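PDB 2QV5: uncharacterized protein Atu2773 from Agrobacterium tumefaciens, which is of unknown function but belongs to the divergent polysaccharide deacetylase family and so may act on the acyl groups of a carbohydrate. Local coordinates for residues Q73-R77 / E78-I82. Residues are numbered along the deposited sequence; the frame is centred on the assembly and turned at random.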
loop_
_atom_site.group_PDB
_atom_site.type_symbol
_atom_site.label_atom_id
_atom_site.label_comp_id
_atom_site.label_asym_id
_atom_site.label_seq_id
_atom_site.Cartn_x
_atom_site.Cartn_y
_atom_site.Cartn_z
ATOM N N GLN A 73 5.508 -10.959 -10.936
ATOM C CA GLN A 73 5.235 -11.242 -12.349
ATOM C C GLN A 73 3.792 -11.680 -12.602
ATOM O O GLN A 73 3.204 -11.258 -13.590
ATOM C CB GLN A 73 6.209 -12.303 -12.891
ATOM C CG GLN A 73 7.671 -11.848 -12.954
ATOM C CD GLN A 73 8.652 -13.000 -13.196
ATOM O OE1 GLN A 73 8.282 -14.064 -13.702
ATOM N NE2 GLN A 73 9.911 -12.783 -12.836
ATOM N N ASP A 74 3.235 -12.511 -11.715
ATOM C CA ASP A 74 1.834 -12.926 -11.783
ATOM C C ASP A 74 0.893 -11.729 -11.638
ATOM O O ASP A 74 -0.037 -11.569 -12.426
ATOM C CB ASP A 74 1.497 -13.964 -10.694
ATOM C CG ASP A 74 2.123 -15.337 -10.952
ATOM O OD1 ASP A 74 2.973 -15.484 -11.860
ATOM O OD2 ASP A 74 1.756 -16.285 -10.224
ATOM N N ALA A 75 1.155 -10.877 -10.654
ATOM C CA ALA A 75 0.292 -9.704 -10.419
ATOM C C ALA A 75 0.294 -8.731 -11.597
ATOM O O ALA A 75 -0.773 -8.319 -12.063
ATOM C CB ALA A 75 0.694 -9.001 -9.141
ATOM N N ARG A 76 1.488 -8.415 -12.107
ATOM C CA ARG A 76 1.637 -7.482 -13.226
ATOM C C ARG A 76 1.119 -8.055 -14.544
ATOM O O ARG A 76 0.632 -7.313 -15.393
ATOM C CB ARG A 76 3.086 -7.020 -13.374
ATOM C CG ARG A 76 3.589 -6.172 -12.205
ATOM C CD ARG A 76 2.819 -4.870 -12.123
ATOM N NE ARG A 76 3.123 -3.976 -13.237
ATOM C CZ ARG A 76 2.449 -2.863 -13.504
ATOM N NH1 ARG A 76 1.420 -2.506 -12.743
ATOM N NH2 ARG A 76 2.804 -2.108 -14.535
ATOM N N ARG A 77 1.209 -9.375 -14.699
ATOM C CA ARG A 77 0.635 -10.053 -15.861
ATOM C C ARG A 77 -0.868 -9.834 -15.915
ATOM O O ARG A 77 -1.409 -9.520 -16.972
ATOM C CB ARG A 77 0.944 -11.553 -15.848
ATOM C CG ARG A 77 0.230 -12.309 -16.931
ATOM C CD ARG A 77 0.743 -13.722 -17.174
ATOM N NE ARG A 77 -0.273 -14.439 -17.943
ATOM C CZ ARG A 77 -0.484 -14.286 -19.250
ATOM N NH1 ARG A 77 -1.461 -14.957 -19.832
ATOM N NH2 ARG A 77 0.276 -13.468 -19.979
ATOM N N GLU A 78 -1.522 -9.984 -14.763
ATOM C CA GLU A 78 -2.959 -9.746 -14.638
ATOM C C GLU A 78 -3.337 -8.254 -14.728
ATOM O O GLU A 78 -4.486 -7.928 -14.995
ATOM C CB GLU A 78 -3.516 -10.366 -13.336
ATOM C CG GLU A 78 -3.287 -11.879 -13.166
ATOM C CD GLU A 78 -3.815 -12.726 -14.324
ATOM O OE1 GLU A 78 -4.907 -12.425 -14.860
ATOM O OE2 GLU A 78 -3.136 -13.711 -14.693
ATOM N N GLY A 79 -2.376 -7.358 -14.497
ATOM C CA GLY A 79 -2.616 -5.912 -14.634
ATOM C C GLY A 79 -2.748 -5.128 -13.329
ATOM O O GLY A 79 -3.064 -3.933 -13.348
ATOM N N HIS A 80 -2.526 -5.787 -12.196
ATOM C CA HIS A 80 -2.598 -5.096 -10.898
ATOM C C HIS A 80 -1.551 -3.988 -10.767
ATOM O O HIS A 80 -0.411 -4.157 -11.220
ATOM C CB HIS A 80 -2.364 -6.052 -9.729
ATOM C CG HIS A 80 -3.372 -7.145 -9.613
ATOM N ND1 HIS A 80 -4.547 -7.010 -8.898
ATOM C CD2 HIS A 80 -3.363 -8.411 -10.089
ATOM C CE1 HIS A 80 -5.218 -8.149 -8.943
ATOM N NE2 HIS A 80 -4.526 -9.012 -9.666
ATOM N N GLU A 81 -1.946 -2.873 -10.145
ATOM C CA GLU A 81 -0.982 -1.937 -9.553
ATOM C C GLU A 81 -0.430 -2.559 -8.273
ATOM O O GLU A 81 -1.146 -3.231 -7.532
ATOM C CB GLU A 81 -1.634 -0.599 -9.220
ATOM C CG GLU A 81 -0.645 0.548 -9.115
ATOM C CD GLU A 81 -1.317 1.883 -8.890
ATOM O OE1 GLU A 81 -2.036 2.343 -9.812
ATOM O OE2 GLU A 81 -1.106 2.474 -7.798
ATOM N N ILE A 82 0.855 -2.342 -8.012
ATOM C CA ILE A 82 1.558 -2.963 -6.883
ATOM C C ILE A 82 2.136 -1.893 -5.947
ATOM O O ILE A 82 2.645 -0.889 -6.436
ATOM C CB ILE A 82 2.691 -3.905 -7.423
ATOM C CG1 ILE A 82 2.171 -5.324 -7.664
ATOM C CG2 ILE A 82 3.866 -4.033 -6.458
ATOM C CD1 ILE A 82 1.330 -5.516 -8.872
HETATM O O HOH W 1 -0.627 -14.630 -13.597
#
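Arg-76 reaches forward from the last turn of helix 68-78 to hold the chain that leaves it: its NH1 donates to His-80 O at 2.9 Å, with the oxygen near the edge of the guanidinium but tilted 22° from its plane. Successive bends at chi2 (-64°) and chi3 fold the arginine over the exit, and the same NH1 makes a weak second bond to Tyr-20 O. Lower on this side chain, CD lies 3.6 Å from Ile-82 CD1 in one of the two modelled conformers of Ile-82. In that conformer the methyl is shared, for Ala-75 CB also meets Ile-82 CD1 at 3.6 Å, and Phe-61 of the neighbouring strand 58-62 touches both Ala-75 and Ile-82.

The backbone between these side chains is a worked example of the Schellman motif. Gly-79, at a positive phi of 105°, is the C-prime residue; His-80 N returns to Ala-75 O at 3.1 Å, while the bond from Gly-79 N to Arg-76 O is weak. The His-80 ring presents an edge to the same carbonyl, CD2 standing 3.3 Å from Ala-75 O, and its ND1 is hydrogen-bonded to Val-57 O, just ahead of strand 58-62.

On the solvent side Glu-78 bends at chi2, and a water donates to its OE2 at 2.9 Å and, weakly, to Asp-74 O.

Chemically, the turn into strand 82-88 of the parallel sheet combines backbone capping with a guanidinium grip and a less certain apolar contact. Arg-76 satisfies the His-80 carbonyl just past the turn, and its charge would probably polarise that C=O.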